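Local coordinates for protein complement factor MASP-3 (PDB 3DEM) that is a serine protease of the complement system that associates with mannan-binding lectin and ficolins through its CUB and EGF modules, at residues 21-32 and 94-105. Sequence-based numbering, arbitrary orientation.
Sequences YPSDSEVTWNIT and FMSITFRSDFSN. With CA (calcium ion), chain E.
Strands 25-32 and 94-101 run antiparallel, and paired backbone bonds link Val27 with Phe99, Trp29 with Ile97 and Ile31 with Met95. A G1 beta bulge ends the ladder: Asp24 and Ser25 both face Ser101, and Asp24 N donates to Asp102 O at 2.7 Å. On the face of Thr28, the hydroxyls Thr28 OG1 and Thr98 OG1 are hydrogen-bonded at 2.8 Å, and Ser96 OG donates to Asn30 OD1, also at 2.8 Å. The other face turns inward in the CUB beta-sandwich: the methyl ends Ile31 CD1 and Ile97 CD1 meet at 3.8 Å, their side chains touch Ile39 and Leu41 of the facing strand 37-47, and Trp29 CE3 packs against Ile97 CG2 (3.9 Å). Phe99, its CG anti to the backbone N (chi1 166°), drives CZ into the face of Tyr21, 3.4 Å from Tyr21 CG, an edge-to-face pair with planes at 76°. Tyr21 OH bonds Asp57, a calcium ligand. Asp102 OD1 (2.2 Å) and Ser104 O bind the calcium ion with Glu49, Asp57 and two waters; one of these waters also donates to Asp102 O and bonds Ser101 OG. In the exposed loops, the Asp24 carboxylate stacks over one face of the Phe103 ring, planes 13° apart.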
# COMPACT_ATOMS: atom_id res chain seq x y z
N TYR A 21 -3.61 -27.00 -22.01
CA TYR A 21 -3.51 -25.98 -23.04
C TYR A 21 -3.25 -26.58 -24.42
O TYR A 21 -2.66 -27.65 -24.54
CB TYR A 21 -2.46 -24.92 -22.69
CG TYR A 21 -1.07 -25.44 -22.41
CD1 TYR A 21 -0.21 -25.81 -23.44
CD2 TYR A 21 -0.59 -25.54 -21.10
CE1 TYR A 21 1.07 -26.27 -23.18
CE2 TYR A 21 0.69 -25.99 -20.83
CZ TYR A 21 1.51 -26.36 -21.88
OH TYR A 21 2.78 -26.81 -21.62
N PRO A 22 -3.70 -25.88 -25.48
CA PRO A 22 -3.49 -26.35 -26.84
C PRO A 22 -2.04 -26.14 -27.28
O PRO A 22 -1.32 -25.34 -26.69
CB PRO A 22 -4.43 -25.47 -27.66
CG PRO A 22 -4.55 -24.21 -26.87
CD PRO A 22 -4.44 -24.60 -25.43
N SER A 23 -1.62 -26.87 -28.31
CA SER A 23 -0.28 -26.72 -28.84
C SER A 23 -0.23 -25.55 -29.81
O SER A 23 -1.28 -25.05 -30.24
CB SER A 23 0.19 -28.01 -29.52
OG SER A 23 -0.64 -28.33 -30.62
N ASP A 24 0.98 -25.12 -30.16
CA ASP A 24 1.19 -24.01 -31.09
C ASP A 24 0.33 -22.80 -30.76
O ASP A 24 -0.34 -22.24 -31.62
CB ASP A 24 0.95 -24.44 -32.53
CG ASP A 24 1.22 -23.33 -33.53
OD1 ASP A 24 2.16 -22.53 -33.29
OD2 ASP A 24 0.50 -23.25 -34.55
N SER A 25 0.35 -22.39 -29.50
CA SER A 25 -0.39 -21.21 -29.11
C SER A 25 0.56 -20.18 -28.51
O SER A 25 1.56 -20.53 -27.88
CB SER A 25 -1.51 -21.56 -28.12
OG SER A 25 -0.99 -21.92 -26.86
N GLU A 26 0.25 -18.91 -28.72
CA GLU A 26 1.05 -17.83 -28.19
C GLU A 26 0.16 -16.64 -27.87
O GLU A 26 -0.47 -16.06 -28.76
CB GLU A 26 2.15 -17.42 -29.17
CG GLU A 26 3.12 -16.41 -28.57
CD GLU A 26 4.28 -16.09 -29.49
OE1 GLU A 26 5.04 -15.16 -29.17
OE2 GLU A 26 4.43 -16.77 -30.54
N VAL A 27 0.10 -16.29 -26.60
CA VAL A 27 -0.74 -15.19 -26.15
C VAL A 27 0.09 -14.22 -25.33
O VAL A 27 0.87 -14.63 -24.46
CB VAL A 27 -1.93 -15.71 -25.30
CG1 VAL A 27 -2.91 -14.58 -25.01
CG2 VAL A 27 -2.62 -16.87 -26.01
N THR A 28 -0.06 -12.94 -25.61
CA THR A 28 0.62 -11.89 -24.87
C THR A 28 -0.40 -11.01 -24.16
O THR A 28 -1.39 -10.60 -24.75
CB THR A 28 1.50 -11.03 -25.79
OG1 THR A 28 2.57 -11.83 -26.32
CG2 THR A 28 2.10 -9.85 -25.03
N TRP A 29 -0.16 -10.73 -22.88
CA TRP A 29 -0.97 -9.77 -22.14
C TRP A 29 -0.11 -8.58 -21.77
O TRP A 29 0.92 -8.74 -21.12
CB TRP A 29 -1.52 -10.39 -20.85
CG TRP A 29 -2.46 -11.53 -21.08
CD1 TRP A 29 -3.80 -11.45 -21.29
CD2 TRP A 29 -2.13 -12.92 -21.12
NE1 TRP A 29 -4.33 -12.70 -21.46
CE2 TRP A 29 -3.32 -13.62 -21.36
CE3 TRP A 29 -0.93 -13.64 -20.98
CZ2 TRP A 29 -3.36 -15.02 -21.46
CZ3 TRP A 29 -0.98 -15.02 -21.07
CH2 TRP A 29 -2.18 -15.69 -21.31
N ASN A 30 -0.52 -7.39 -22.18
CA ASN A 30 0.17 -6.17 -21.78
C ASN A 30 -0.55 -5.49 -20.62
O ASN A 30 -1.74 -5.18 -20.71
CB ASN A 30 0.33 -5.20 -22.97
CG ASN A 30 1.36 -5.68 -23.98
OD1 ASN A 30 2.11 -6.62 -23.73
ND2 ASN A 30 1.40 -5.02 -25.14
N ILE A 31 0.16 -5.28 -19.52
CA ILE A 31 -0.42 -4.66 -18.34
C ILE A 31 0.20 -3.29 -18.08
O ILE A 31 1.40 -3.18 -17.83
CB ILE A 31 -0.23 -5.53 -17.08
CG1 ILE A 31 -0.75 -6.95 -17.32
CG2 ILE A 31 -0.92 -4.89 -15.89
CD1 ILE A 31 -0.32 -7.93 -16.27
N THR A 32 -0.62 -2.25 -18.13
CA THR A 32 -0.15 -0.91 -17.83
C THR A 32 -0.94 -0.36 -16.64
O THR A 32 -2.16 -0.45 -16.60
CB THR A 32 -0.30 0.04 -19.03
OG1 THR A 32 0.44 -0.47 -20.15
CG2 THR A 32 0.22 1.44 -18.69
N PHE A 94 4.79 -0.86 -16.28
CA PHE A 94 4.43 -1.71 -17.41
C PHE A 94 4.94 -3.14 -17.26
O PHE A 94 6.08 -3.37 -16.82
CB PHE A 94 4.94 -1.11 -18.73
CG PHE A 94 4.75 -2.01 -19.92
CD1 PHE A 94 3.52 -2.12 -20.53
CD2 PHE A 94 5.81 -2.74 -20.43
CE1 PHE A 94 3.34 -2.95 -21.63
CE2 PHE A 94 5.65 -3.57 -21.52
CZ PHE A 94 4.41 -3.67 -22.12
N MET A 95 4.11 -4.11 -17.64
CA MET A 95 4.50 -5.51 -17.62
C MET A 95 3.88 -6.26 -18.79
O MET A 95 2.67 -6.17 -19.02
CB MET A 95 4.12 -6.16 -16.29
CG MET A 95 4.58 -7.60 -16.15
SD MET A 95 3.98 -8.35 -14.62
CE MET A 95 5.18 -7.73 -13.44
N SER A 96 4.70 -7.00 -19.52
CA SER A 96 4.20 -7.82 -20.61
C SER A 96 4.41 -9.29 -20.27
O SER A 96 5.46 -9.68 -19.77
CB SER A 96 4.92 -7.46 -21.92
OG SER A 96 4.34 -8.13 -23.03
N ILE A 97 3.38 -10.09 -20.53
CA ILE A 97 3.41 -11.52 -20.23
C ILE A 97 3.08 -12.31 -21.48
O ILE A 97 2.06 -12.07 -22.13
CB ILE A 97 2.39 -11.88 -19.13
CG1 ILE A 97 2.70 -11.12 -17.84
CG2 ILE A 97 2.36 -13.38 -18.87
CD1 ILE A 97 1.58 -11.18 -16.82
N THR A 98 3.95 -13.26 -21.83
CA THR A 98 3.70 -14.13 -22.97
C THR A 98 3.69 -15.60 -22.55
O THR A 98 4.64 -16.09 -21.93
CB THR A 98 4.76 -13.93 -24.08
OG1 THR A 98 4.66 -12.60 -24.59
CG2 THR A 98 4.56 -14.92 -25.23
N PHE A 99 2.59 -16.29 -22.86
CA PHE A 99 2.56 -17.73 -22.73
C PHE A 99 2.76 -18.35 -24.11
O PHE A 99 2.03 -18.03 -25.05
CB PHE A 99 1.23 -18.21 -22.14
CG PHE A 99 0.99 -19.69 -22.30
CD1 PHE A 99 1.64 -20.60 -21.48
CD2 PHE A 99 0.12 -20.17 -23.26
CE1 PHE A 99 1.43 -21.97 -21.63
CE2 PHE A 99 -0.11 -21.53 -23.42
CZ PHE A 99 0.55 -22.43 -22.59
N ARG A 100 3.76 -19.21 -24.24
CA ARG A 100 4.00 -19.89 -25.50
C ARG A 100 3.97 -21.39 -25.33
O ARG A 100 4.52 -21.94 -24.38
CB ARG A 100 5.34 -19.48 -26.11
CG ARG A 100 5.54 -20.04 -27.51
CD ARG A 100 6.80 -20.89 -27.61
NE ARG A 100 6.94 -21.52 -28.91
CZ ARG A 100 7.95 -22.32 -29.24
NH1 ARG A 100 8.90 -22.59 -28.36
NH2 ARG A 100 8.00 -22.86 -30.45
N SER A 101 3.33 -22.05 -26.28
CA SER A 101 3.24 -23.50 -26.32
C SER A 101 3.75 -23.93 -27.69
O SER A 101 3.24 -23.46 -28.71
CB SER A 101 1.78 -23.91 -26.13
OG SER A 101 1.63 -25.32 -26.13
N ASP A 102 4.76 -24.78 -27.74
CA ASP A 102 5.28 -25.20 -29.04
C ASP A 102 4.38 -26.25 -29.70
O ASP A 102 3.23 -26.43 -29.30
CB ASP A 102 6.75 -25.65 -28.97
CG ASP A 102 6.97 -26.83 -28.05
OD1 ASP A 102 6.00 -27.30 -27.42
OD2 ASP A 102 8.12 -27.30 -27.95
N PHE A 103 4.90 -26.93 -30.72
CA PHE A 103 4.11 -27.88 -31.49
C PHE A 103 3.96 -29.22 -30.78
O PHE A 103 3.10 -30.02 -31.12
CB PHE A 103 4.74 -28.10 -32.87
CG PHE A 103 4.74 -26.87 -33.75
CD1 PHE A 103 5.71 -25.88 -33.59
CD2 PHE A 103 3.77 -26.69 -34.73
CE1 PHE A 103 5.71 -24.75 -34.39
CE2 PHE A 103 3.76 -25.56 -35.53
CZ PHE A 103 4.73 -24.59 -35.36
N SER A 104 4.81 -29.45 -29.78
CA SER A 104 4.87 -30.76 -29.13
C SER A 104 4.21 -30.77 -27.75
O SER A 104 4.86 -30.50 -26.74
CB SER A 104 6.33 -31.21 -29.00
OG SER A 104 6.41 -32.55 -28.53
N ASN A 105 2.91 -31.10 -27.72
CA ASN A 105 2.21 -31.27 -26.45
C ASN A 105 1.75 -32.72 -26.22
O ASN A 105 0.56 -32.97 -25.99
CB ASN A 105 1.03 -30.30 -26.34
CG ASN A 105 0.77 -29.85 -24.90
OD1 ASN A 105 1.63 -30.00 -24.03
ND2 ASN A 105 -0.41 -29.29 -24.66
CA CA E . 5.05 -28.21 -25.64
O HOH W 1 3.01 -27.29 -26.96
O HOH W 2 3.92 -29.71 -24.38